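Local coordinates for protein histone-lysine N-methyltransferase, H3 lysine-9 specific SUVH6 (PDB 6A5K) that transfers methyl groups from S-adenosylmethionine to histone H3 and, through its SRA domain, probably binds DNA methylated in non-CG contexts, at residues I453-S458 / Y494-A499; E150-I155 / M210-F215; Q79-L84 / G188-D193; L386-E391 / S437-D442. The protein carries 1 engineered substitution. All coordinates share one frame; numbering follows the deposited sequence.

Contact 1: I453-S458 / Y494-A499; sequences INHSCS and YDYNYA. With ZN (zinc ion), chain E; SAM (S-adenosylmethionine), chain F.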
# COMPACT_ATOMS: atom_id res chain seq x y z
N ILE A 453 0.45 -15.08 4.70
CA ILE A 453 -0.31 -13.82 4.80
C ILE A 453 -1.61 -14.03 5.57
O ILE A 453 -2.43 -14.88 5.21
CB ILE A 453 -0.62 -13.23 3.40
CG1 ILE A 453 0.67 -13.01 2.61
CG2 ILE A 453 -1.40 -11.91 3.53
CD1 ILE A 453 0.43 -12.66 1.15
N ASN A 454 -1.78 -13.27 6.65
CA ASN A 454 -2.94 -13.42 7.52
C ASN A 454 -4.19 -12.71 7.01
O ASN A 454 -4.12 -11.92 6.08
CB ASN A 454 -2.59 -12.93 8.94
CG ASN A 454 -1.72 -13.91 9.70
OD1 ASN A 454 -1.87 -15.13 9.54
ND2 ASN A 454 -0.82 -13.40 10.53
N HIS A 455 -5.32 -12.99 7.63
CA HIS A 455 -6.56 -12.31 7.29
C HIS A 455 -6.72 -10.99 8.05
O HIS A 455 -6.33 -10.89 9.22
CB HIS A 455 -7.78 -13.19 7.60
CG HIS A 455 -9.06 -12.42 7.69
ND1 HIS A 455 -9.81 -12.11 6.57
CD2 HIS A 455 -9.70 -11.86 8.74
CE1 HIS A 455 -10.87 -11.42 6.94
NE2 HIS A 455 -10.83 -11.25 8.25
N SER A 456 -7.32 -10.00 7.39
CA SER A 456 -7.79 -8.82 8.11
C SER A 456 -9.15 -8.36 7.58
O SER A 456 -9.45 -8.48 6.39
CB SER A 456 -6.79 -7.67 7.99
OG SER A 456 -7.27 -6.52 8.68
N CYS A 457 -9.98 -7.85 8.49
CA CYS A 457 -11.27 -7.28 8.11
C CYS A 457 -11.08 -5.87 7.56
O CYS A 457 -12.00 -5.29 6.99
CB CYS A 457 -12.21 -7.26 9.31
SG CYS A 457 -12.55 -8.91 9.96
N SER A 458 -9.89 -5.31 7.74
CA SER A 458 -9.52 -4.06 7.09
C SER A 458 -8.17 -4.22 6.40
O SER A 458 -7.18 -3.61 6.81
CB SER A 458 -9.48 -2.91 8.10
OG SER A 458 -9.34 -1.67 7.42
N TYR A 494 -4.98 -9.80 3.61
CA TYR A 494 -6.12 -9.69 2.69
C TYR A 494 -7.33 -10.36 3.33
O TYR A 494 -7.23 -10.99 4.39
CB TYR A 494 -5.81 -10.33 1.33
CG TYR A 494 -5.59 -11.82 1.39
CD1 TYR A 494 -4.35 -12.33 1.75
CD2 TYR A 494 -6.62 -12.71 1.11
CE1 TYR A 494 -4.13 -13.69 1.82
CE2 TYR A 494 -6.40 -14.09 1.18
CZ TYR A 494 -5.15 -14.57 1.54
OH TYR A 494 -4.90 -15.92 1.62
N ASP A 495 -8.47 -10.23 2.68
CA ASP A 495 -9.73 -10.79 3.17
C ASP A 495 -9.86 -12.28 2.79
O ASP A 495 -10.04 -12.61 1.62
CB ASP A 495 -10.90 -9.98 2.60
CG ASP A 495 -12.26 -10.54 2.99
OD1 ASP A 495 -12.36 -11.21 4.04
OD2 ASP A 495 -13.22 -10.30 2.24
N TYR A 496 -9.79 -13.15 3.79
CA TYR A 496 -9.89 -14.61 3.56
C TYR A 496 -11.24 -15.02 2.98
O TYR A 496 -11.35 -16.06 2.32
CB TYR A 496 -9.67 -15.38 4.86
CG TYR A 496 -8.23 -15.64 5.22
CD1 TYR A 496 -7.19 -14.94 4.62
CD2 TYR A 496 -7.90 -16.61 6.17
CE1 TYR A 496 -5.86 -15.18 4.97
CE2 TYR A 496 -6.59 -16.86 6.52
CZ TYR A 496 -5.57 -16.15 5.92
OH TYR A 496 -4.27 -16.42 6.29
N ASN A 497 -12.26 -14.23 3.29
CA ASN A 497 -13.57 -14.37 2.66
C ASN A 497 -14.29 -15.69 2.99
O ASN A 497 -15.15 -16.14 2.23
CB ASN A 497 -13.42 -14.22 1.13
CG ASN A 497 -14.72 -13.87 0.44
OD1 ASN A 497 -15.53 -13.11 0.96
ND2 ASN A 497 -14.94 -14.45 -0.75
N TYR A 498 -13.94 -16.31 4.12
CA TYR A 498 -14.62 -17.52 4.55
C TYR A 498 -16.07 -17.21 4.90
O TYR A 498 -16.35 -16.21 5.56
CB TYR A 498 -13.96 -18.15 5.79
CG TYR A 498 -12.54 -18.66 5.64
CD1 TYR A 498 -12.07 -19.17 4.44
CD2 TYR A 498 -11.69 -18.67 6.74
CE1 TYR A 498 -10.77 -19.65 4.33
CE2 TYR A 498 -10.40 -19.15 6.64
CZ TYR A 498 -9.94 -19.64 5.43
OH TYR A 498 -8.64 -20.11 5.34
N ALA A 499 -16.99 -18.07 4.47
CA ALA A 499 -18.38 -17.96 4.92
C ALA A 499 -18.49 -18.51 6.34
O ALA A 499 -17.88 -19.53 6.66
CB ALA A 499 -19.31 -18.71 3.99
ZN ZN E . -11.32 -9.11 12.03
N SAM F . -0.58 -17.39 10.77
CA SAM F . -0.29 -18.52 9.86
C SAM F . 0.95 -19.32 10.26
O SAM F . 1.39 -20.21 9.52
OXT SAM F . 1.55 -19.09 11.32
CB SAM F . -0.15 -18.03 8.42
CG SAM F . -1.51 -17.78 7.79
SD SAM F . -2.33 -19.38 7.59
CE SAM F . -2.65 -19.30 5.83
C5' SAM F . -4.02 -19.11 8.16
C4' SAM F . -4.11 -19.30 9.66
O4' SAM F . -3.56 -18.18 10.33
C3' SAM F . -5.56 -19.40 10.11
O3' SAM F . -6.00 -20.74 10.09
C2' SAM F . -5.47 -18.87 11.52
O2' SAM F . -4.98 -19.89 12.35
C1' SAM F . -4.38 -17.82 11.42
N9 SAM F . -4.99 -16.50 11.15
C8 SAM F . -4.84 -15.72 10.03
N7 SAM F . -5.57 -14.58 10.18
C5 SAM F . -6.19 -14.63 11.39
C6 SAM F . -7.04 -13.76 12.05
N6 SAM F . -7.41 -12.60 11.50
N1 SAM F . -7.54 -14.10 13.29
C2 SAM F . -7.17 -15.30 13.88
N3 SAM F . -6.31 -16.16 13.22
C4 SAM F . -5.83 -15.83 12.00
O HOH W 1 -2.42 -16.57 3.07
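Tyr496 lies against His455, whose CB sits over the centre of the tyrosine ring, 3.5 Å from its centroid. The imidazole turns its edge toward the same ring in an offset edge-to-face pair, with the planes 62° apart. CG of His455 stands opposite its own backbone N (chi1 162°), which carries ND1 over to the other segment. ND1 accepts the Tyr496 N-H at 3.0 Å, nearly straight and close to the ring plane. NE2 donates to Cys457 SG at 3.4 Å, and that sulfur binds zinc together with Cys515, Cys517 and Cys522. The Tyr496 hydroxyl donates to Ile453 O at 2.6 Å. A water links that carbonyl to the hydroxyl of Tyr494. CG2 of Ile453 meets the edge of the Tyr494 ring, 3.5 Å from CD1. Asn454 OD1 takes the amino group of S-adenosylmethionine, while Glu491 holds Asn454 ND2. His455 N and O grip N7 and N6 of the adenine. Segment 453-458 and the chain leaving strand 491-494 pack together, consistent with the pseudoknot of SET domains. Tyr496 OH is 3.3 Å from the cofactor methyl CE, consistent with a place beside the methyl-transfer site, and its bond to Ile453 O fixes where that hydroxyl points.

Contact 2: E150-I155 / M210-F215; sequences EDQKLI and MNVFKF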
# COMPACT_ATOMS: atom_id res chain seq x y z
N GLU A 150 15.68 39.77 2.08
CA GLU A 150 14.82 38.59 2.11
C GLU A 150 14.89 37.90 3.47
O GLU A 150 14.83 36.67 3.55
CB GLU A 150 15.20 37.62 0.99
CG GLU A 150 15.28 38.28 -0.38
CD GLU A 150 16.26 37.59 -1.30
OE1 GLU A 150 17.23 36.99 -0.80
OE2 GLU A 150 16.06 37.65 -2.53
N ASP A 151 15.03 38.70 4.52
CA ASP A 151 14.96 38.20 5.88
C ASP A 151 13.58 37.63 6.15
O ASP A 151 12.57 38.24 5.80
CB ASP A 151 15.26 39.31 6.89
CG ASP A 151 16.71 39.75 6.87
OD1 ASP A 151 17.42 39.44 5.89
OD2 ASP A 151 17.15 40.41 7.84
N GLN A 152 13.52 36.46 6.77
CA GLN A 152 12.25 35.94 7.24
C GLN A 152 11.74 36.83 8.37
O GLN A 152 12.52 37.41 9.12
CB GLN A 152 12.38 34.49 7.70
CG GLN A 152 12.78 33.53 6.59
CD GLN A 152 12.69 32.08 7.01
OE1 GLN A 152 12.52 31.77 8.19
NE2 GLN A 152 12.79 31.18 6.04
N LYS A 153 10.42 36.95 8.47
CA LYS A 153 9.79 37.77 9.50
C LYS A 153 9.04 36.88 10.47
O LYS A 153 8.61 35.78 10.11
CB LYS A 153 8.83 38.78 8.87
CG LYS A 153 9.34 40.22 8.83
CD LYS A 153 10.86 40.31 8.81
CE LYS A 153 11.32 41.75 8.87
NZ LYS A 153 12.78 41.89 8.66
N LEU A 154 8.90 37.33 11.71
CA LEU A 154 8.10 36.58 12.68
C LEU A 154 6.63 36.94 12.52
O LEU A 154 6.04 37.64 13.35
CB LEU A 154 8.58 36.84 14.11
CG LEU A 154 8.13 35.75 15.08
CD1 LEU A 154 8.78 34.42 14.72
CD2 LEU A 154 8.43 36.13 16.52
N ILE A 155 6.05 36.46 11.42
CA ILE A 155 4.64 36.66 11.11
C ILE A 155 4.03 35.34 10.67
O ILE A 155 4.75 34.35 10.51
CB ILE A 155 4.44 37.70 9.98
CG1 ILE A 155 5.25 37.29 8.75
CG2 ILE A 155 4.86 39.08 10.45
CD1 ILE A 155 5.05 38.20 7.55
N MSE A 210 20.70 34.91 3.63
CA MSE A 210 19.80 35.82 4.31
C MSE A 210 19.23 35.18 5.57
O MSE A 210 19.42 33.99 5.82
CB MSE A 210 18.67 36.25 3.36
CG MSE A 210 18.24 37.70 3.52
SE MSE A 210 19.56 39.04 2.98
CE MSE A 210 20.40 38.08 1.50
N ASN A 211 18.52 35.98 6.35
CA ASN A 211 18.08 35.61 7.69
C ASN A 211 16.93 34.59 7.74
O ASN A 211 15.94 34.75 7.02
CB ASN A 211 17.67 36.89 8.41
CG ASN A 211 17.77 36.79 9.90
OD1 ASN A 211 16.99 36.08 10.53
ND2 ASN A 211 18.73 37.50 10.49
N VAL A 212 17.05 33.56 8.57
CA VAL A 212 15.99 32.56 8.72
C VAL A 212 15.70 32.17 10.17
O VAL A 212 16.56 32.27 11.04
CB VAL A 212 16.30 31.26 7.94
CG1 VAL A 212 16.45 31.54 6.44
CG2 VAL A 212 17.55 30.59 8.49
N PHE A 213 14.48 31.71 10.41
CA PHE A 213 14.10 31.19 11.72
C PHE A 213 14.23 29.68 11.78
O PHE A 213 13.89 28.98 10.82
CB PHE A 213 12.66 31.59 12.07
CG PHE A 213 12.48 33.06 12.27
CD1 PHE A 213 12.07 33.88 11.23
CD2 PHE A 213 12.73 33.64 13.50
CE1 PHE A 213 11.91 35.24 11.42
CE2 PHE A 213 12.57 35.00 13.70
CZ PHE A 213 12.16 35.80 12.65
N LYS A 214 14.72 29.18 12.91
CA LYS A 214 14.80 27.74 13.14
C LYS A 214 14.13 27.40 14.46
O LYS A 214 14.18 28.18 15.41
CB LYS A 214 16.26 27.27 13.13
CG LYS A 214 16.96 27.50 11.80
CD LYS A 214 17.80 26.30 11.40
CE LYS A 214 18.38 26.48 10.01
NZ LYS A 214 19.05 25.24 9.52
N PHE A 215 13.50 26.23 14.51
CA PHE A 215 12.70 25.81 15.66
C PHE A 215 13.14 24.43 16.10
O PHE A 215 13.41 23.57 15.27
CB PHE A 215 11.20 25.78 15.29
CG PHE A 215 10.66 27.10 14.79
CD1 PHE A 215 10.85 27.48 13.46
CD2 PHE A 215 9.96 27.95 15.63
CE1 PHE A 215 10.35 28.69 13.00
CE2 PHE A 215 9.46 29.16 15.18
CZ PHE A 215 9.66 29.53 13.85
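Gln152 and Phe213 make the tight end of this contact. The Gln152 side chain is extended beyond CG (chi2 -171°) and runs to the strand. Its OE1 accepts Phe213 N at 3.0 Å, almost straight, from above the amide plane. The Gln152 N-H goes to Asn211 O at 3.0 Å. CB of Gln152 rests 3.6 Å from Phe213 CD1. Farther along, Leu154 puts CD1 over one face of the Phe213 ring, offset toward the rim and 4.2 Å from the centroid. Leu154 is the centre of an inverse gamma turn, just before helix 156-167. The contact thus lays a loop along strand 211-219 in the mixed sheet of the SRA domain. An alanine here in place of Gln152 would probably leave Phe213 N without this acceptor and open a gap beside Val212. The other end is looser and faces solvent. Glu150 is poorly ordered and meets the selenomethionine Met210 loosely, CB to CG at 4.0 Å. The carboxylate of Asp151 lies beside CB of Asn211, with CG 3.4 Å from it. The polar end of Asn211 turns to another partner, its OD1 accepting from Gln203 on strand 190-205.

Contact 3: Q79-L84 / G188-D193; sequences QYRMEL and GNYVYD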
# COMPACT_ATOMS: atom_id res chain seq x y z
N GLN A 79 1.51 9.86 -0.92
CA GLN A 79 2.30 10.16 -2.11
C GLN A 79 2.28 11.65 -2.42
O GLN A 79 3.31 12.27 -2.73
CB GLN A 79 1.79 9.38 -3.33
CG GLN A 79 2.65 9.60 -4.58
CD GLN A 79 2.08 8.91 -5.80
OE1 GLN A 79 1.30 7.97 -5.69
NE2 GLN A 79 2.48 9.38 -6.98
N TYR A 80 1.09 12.24 -2.33
CA TYR A 80 0.90 13.63 -2.70
C TYR A 80 0.59 14.51 -1.50
O TYR A 80 -0.14 14.11 -0.59
CB TYR A 80 -0.23 13.76 -3.71
CG TYR A 80 -0.01 13.04 -5.02
CD1 TYR A 80 0.75 13.62 -6.03
CD2 TYR A 80 -0.61 11.81 -5.27
CE1 TYR A 80 0.93 12.98 -7.24
CE2 TYR A 80 -0.42 11.16 -6.49
CZ TYR A 80 0.35 11.76 -7.46
OH TYR A 80 0.53 11.14 -8.67
N ARG A 81 1.14 15.72 -1.51
CA ARG A 81 0.83 16.72 -0.50
C ARG A 81 -0.67 16.97 -0.43
O ARG A 81 -1.22 17.23 0.65
CB ARG A 81 1.58 18.02 -0.79
CG ARG A 81 2.41 18.55 0.37
CD ARG A 81 2.92 19.94 0.05
NE ARG A 81 3.70 20.54 1.13
CZ ARG A 81 5.03 20.46 1.21
NH1 ARG A 81 5.72 19.81 0.29
NH2 ARG A 81 5.66 21.04 2.23
N MSE A 82 -1.34 16.89 -1.58
CA MSE A 82 -2.80 17.09 -1.65
C MSE A 82 -3.59 16.11 -0.77
O MSE A 82 -4.71 16.43 -0.33
CB MSE A 82 -3.27 16.97 -3.10
CG MSE A 82 -3.02 18.22 -3.94
SE MSE A 82 -4.55 19.42 -3.98
CE MSE A 82 -4.21 20.41 -2.35
N GLU A 83 -3.03 14.93 -0.52
CA GLU A 83 -3.69 13.96 0.36
C GLU A 83 -3.84 14.54 1.76
O GLU A 83 -4.82 14.28 2.45
CB GLU A 83 -2.92 12.64 0.40
CG GLU A 83 -2.86 11.89 -0.93
CD GLU A 83 -2.03 10.61 -0.83
OE1 GLU A 83 -2.33 9.75 0.03
OE2 GLU A 83 -1.07 10.45 -1.61
N LEU A 84 -2.86 15.34 2.18
CA LEU A 84 -2.89 15.98 3.49
C LEU A 84 -4.05 16.96 3.58
O LEU A 84 -4.68 17.11 4.63
CB LEU A 84 -1.57 16.69 3.78
CG LEU A 84 -0.30 15.83 3.67
CD1 LEU A 84 0.94 16.67 3.97
CD2 LEU A 84 -0.38 14.62 4.58
N GLY A 188 5.21 6.33 -0.99
CA GLY A 188 5.05 7.31 0.06
C GLY A 188 6.16 8.34 0.00
O GLY A 188 7.34 8.00 0.05
N ASN A 189 5.78 9.61 -0.12
CA ASN A 189 6.75 10.70 -0.13
C ASN A 189 6.70 11.48 1.16
O ASN A 189 7.59 12.28 1.45
CB ASN A 189 6.50 11.62 -1.32
CG ASN A 189 6.77 10.93 -2.63
OD1 ASN A 189 7.80 10.27 -2.79
ND2 ASN A 189 5.85 11.07 -3.57
N TYR A 190 5.65 11.25 1.94
CA TYR A 190 5.43 11.92 3.21
C TYR A 190 4.99 10.92 4.26
O TYR A 190 4.25 9.99 3.96
CB TYR A 190 4.38 13.02 3.06
CG TYR A 190 4.71 14.03 1.99
CD1 TYR A 190 4.26 13.87 0.69
CD2 TYR A 190 5.52 15.13 2.28
CE1 TYR A 190 4.59 14.79 -0.30
CE2 TYR A 190 5.84 16.05 1.31
CZ TYR A 190 5.38 15.88 0.02
OH TYR A 190 5.71 16.80 -0.94
N VAL A 191 5.45 11.12 5.49
CA VAL A 191 5.11 10.23 6.60
C VAL A 191 4.62 11.02 7.81
O VAL A 191 5.27 11.98 8.24
CB VAL A 191 6.32 9.37 7.02
CG1 VAL A 191 5.95 8.40 8.12
CG2 VAL A 191 6.89 8.63 5.81
N TYR A 192 3.47 10.63 8.35
CA TYR A 192 2.99 11.21 9.61
C TYR A 192 3.77 10.66 10.80
O TYR A 192 3.64 9.48 11.15
CB TYR A 192 1.49 10.95 9.79
CG TYR A 192 0.98 11.50 11.11
CD1 TYR A 192 1.34 12.78 11.52
CD2 TYR A 192 0.18 10.74 11.94
CE1 TYR A 192 0.90 13.29 12.73
CE2 TYR A 192 -0.27 11.24 13.15
CZ TYR A 192 0.09 12.51 13.54
OH TYR A 192 -0.35 13.02 14.73
N ASP A 193 4.59 11.51 11.43
CA ASP A 193 5.48 11.06 12.50
C ASP A 193 4.95 11.36 13.90
O ASP A 193 5.60 11.06 14.90
CB ASP A 193 6.87 11.67 12.32
CG ASP A 193 7.76 10.83 11.41
OD1 ASP A 193 7.40 9.66 11.12
OD2 ASP A 193 8.81 11.34 10.97
O HOH W 2 7.86 18.60 -0.28
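Asn189 meets Gln79 through a direct hydrogen bond. Its ND2 donates to Gln79 O at 2.9 Å. It comes in the carbonyl plane, on a lone pair, and the acceptor lies close to the plane of the Asn189 amide. The two side chains run side by side in the same direction, with amide planes 81° apart. ND2 also reaches Ser185 O, so both its partners are backbone carbonyls. Within 79-84, Glu83 OE2 accepts from Gln79 N at 2.7 Å and from Tyr80 N at 2.9 Å. Both donors come from the same face of the carboxylate, which ties the start of helix 81-87 to the chain before it.

The van der Waals part belongs to Tyr190. CG stands opposite the carbonyl carbon (chi1 -56°), which sends the ring toward the other segment. Its edge faces Gln79 O, with CE1 3.7 Å away. The extended Arg81 chain crosses it at about a right angle, and the guanidinium and ring planes are 75° apart.

The solvent-mediated part lies at the tip. A water near both ring plane and guanidinium plane is 2.9 Å from Tyr190 OH and also bonds Arg81 NH1, at a doubtfully short distance. A leucine at Tyr190 would probably lose the ring packed beside Gln79 O and the Arg81 chain, and with it the hydroxyl near NH1.

Asn189 and Tyr190 form a classic beta bulge opposite Phe78, at the start of strand 190-205. The bulge lets both side chains serve the incoming SRA segment: the amide meets its carbonyl, and the phenol meets its cation through water.

Contact 4: L386-E391 / S437-D442; sequences LLEDSE and SGFTID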
# COMPACT_ATOMS: atom_id res chain seq x y z
N LEU A 386 -2.20 -26.97 -7.26
CA LEU A 386 -3.55 -26.83 -7.79
C LEU A 386 -4.33 -28.13 -7.61
O LEU A 386 -3.88 -29.19 -8.06
CB LEU A 386 -3.54 -26.46 -9.28
CG LEU A 386 -3.56 -25.00 -9.73
CD1 LEU A 386 -4.61 -24.21 -8.96
CD2 LEU A 386 -2.19 -24.35 -9.62
N LEU A 387 -5.49 -28.05 -6.98
CA LEU A 387 -6.32 -29.24 -6.74
C LEU A 387 -7.79 -28.96 -7.06
O LEU A 387 -8.26 -27.84 -6.85
CB LEU A 387 -6.21 -29.69 -5.28
CG LEU A 387 -4.87 -30.14 -4.69
CD1 LEU A 387 -5.03 -30.46 -3.22
CD2 LEU A 387 -4.32 -31.34 -5.46
N GLU A 388 -8.50 -29.96 -7.54
CA GLU A 388 -9.96 -29.91 -7.52
C GLU A 388 -10.40 -29.68 -6.08
O GLU A 388 -9.78 -30.21 -5.15
CB GLU A 388 -10.58 -31.22 -8.04
CG GLU A 388 -10.13 -31.63 -9.42
CD GLU A 388 -10.71 -32.97 -9.84
OE1 GLU A 388 -11.33 -33.04 -10.93
OE2 GLU A 388 -10.56 -33.96 -9.09
N ASP A 389 -11.46 -28.90 -5.89
CA ASP A 389 -11.98 -28.62 -4.54
C ASP A 389 -12.18 -29.89 -3.72
O ASP A 389 -11.80 -29.94 -2.56
CB ASP A 389 -13.30 -27.84 -4.60
CG ASP A 389 -13.11 -26.38 -5.01
OD1 ASP A 389 -11.96 -25.88 -4.98
OD2 ASP A 389 -14.12 -25.73 -5.35
N SER A 390 -12.76 -30.92 -4.33
CA SER A 390 -13.05 -32.17 -3.63
C SER A 390 -11.77 -32.86 -3.16
O SER A 390 -11.74 -33.45 -2.07
CB SER A 390 -13.86 -33.11 -4.53
OG SER A 390 -13.08 -33.55 -5.63
N GLU A 391 -10.72 -32.78 -3.96
CA GLU A 391 -9.44 -33.34 -3.58
C GLU A 391 -8.80 -32.58 -2.42
O GLU A 391 -8.26 -33.19 -1.49
CB GLU A 391 -8.49 -33.37 -4.78
CG GLU A 391 -7.18 -34.08 -4.49
CD GLU A 391 -7.38 -35.52 -4.05
OE1 GLU A 391 -8.30 -36.19 -4.59
OE2 GLU A 391 -6.63 -35.99 -3.17
N SER A 437 -14.98 -20.93 -9.66
CA SER A 437 -14.02 -21.96 -10.04
C SER A 437 -14.19 -23.21 -9.18
O SER A 437 -14.61 -23.13 -8.03
CB SER A 437 -12.59 -21.42 -9.92
OG SER A 437 -11.64 -22.47 -9.86
N GLY A 438 -13.85 -24.36 -9.74
CA GLY A 438 -13.91 -25.59 -8.98
C GLY A 438 -12.55 -25.99 -8.44
O GLY A 438 -12.33 -27.15 -8.09
N PHE A 439 -11.64 -25.02 -8.35
CA PHE A 439 -10.27 -25.34 -7.94
C PHE A 439 -9.76 -24.53 -6.76
O PHE A 439 -10.22 -23.43 -6.48
CB PHE A 439 -9.33 -25.17 -9.13
CG PHE A 439 -9.58 -26.15 -10.24
CD1 PHE A 439 -10.58 -25.92 -11.17
CD2 PHE A 439 -8.84 -27.32 -10.33
CE1 PHE A 439 -10.83 -26.83 -12.18
CE2 PHE A 439 -9.08 -28.23 -11.35
CZ PHE A 439 -10.08 -27.99 -12.27
N THR A 440 -8.78 -25.12 -6.07
CA THR A 440 -8.22 -24.57 -4.84
C THR A 440 -6.70 -24.74 -4.87
O THR A 440 -6.19 -25.71 -5.44
CB THR A 440 -8.81 -25.29 -3.60
OG1 THR A 440 -10.20 -24.96 -3.47
CG2 THR A 440 -8.08 -24.91 -2.30
N ILE A 441 -5.98 -23.79 -4.29
CA ILE A 441 -4.53 -23.92 -4.16
C ILE A 441 -4.19 -24.38 -2.75
O ILE A 441 -4.55 -23.72 -1.77
CB ILE A 441 -3.80 -22.59 -4.46
CG1 ILE A 441 -4.19 -22.06 -5.84
CG2 ILE A 441 -2.30 -22.79 -4.40
CD1 ILE A 441 -3.97 -20.57 -5.99
N ASP A 442 -3.52 -25.53 -2.66
CA ASP A 442 -3.12 -26.11 -1.39
C ASP A 442 -1.65 -25.80 -1.14
O ASP A 442 -0.78 -26.36 -1.81
CB ASP A 442 -3.37 -27.63 -1.40
CG ASP A 442 -3.00 -28.31 -0.08
OD1 ASP A 442 -2.40 -27.67 0.81
OD2 ASP A 442 -3.32 -29.51 0.07
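Asp389 N donates to Gly438 O at 2.9 Å, just where strand 385-388 gives way to helix 389-394. The Asp389 carboxylate then folds back over the other strand. Its CG stands opposite the carbonyl carbon (chi1 -73°), and OD1 accepts from Thr440 OG1. That bond measures 2.5 Å, so short that its exact length is doubtful. The Asp389 and Thr440 side chains cross at about a right angle.

Before the helix the strands pair antiparallel. Leu387 and Thr440 are the hydrogen-bonded pair, each N-H meeting the other's O at 2.9 Å. Leu386 and Ile441 share one face and lie side by side, with CD1 of Leu386 3.8 Å from CG1 of Ile441. On the face of Leu387 and Thr440, Leu387 CD1 packs 3.8 Å from CB of Asp442, whose OD2 is held by Asn398. Glu388, at the N-cap position, touches the Phe439 ring through its aliphatic CG, 4.0 Å from CE2.

In this small antiparallel sheet of the SET domain, strand 436-442 is the middle one. Strand 402-406 flanks it across from 385-388, and Ala392 of helix 389-394 packs on Leu387 and Thr440.

Overall arrangement
The four contacts fall into two pairs. Contacts 3 and 2 lie in the SRA domain, with centres 25 Å apart. Their segments alternate along the chain, and both reach one mixed sheet, in which strands 190-205 and 211-219 are neighbours. Contacts 4 and 1 come later, one after the other, in the SET domain, with centres 19 Å apart. They use different sheets: 385-388 with 436-442, and the sheet that carries 491-494 and 454-455. The contacts of the probable DNA-reading domain and those of the SET domain sit on opposite sides of the chain's centre. Contact 3 is the nearer of the SRA pair to the cofactor-binding contact 1, about 27 Å between centres.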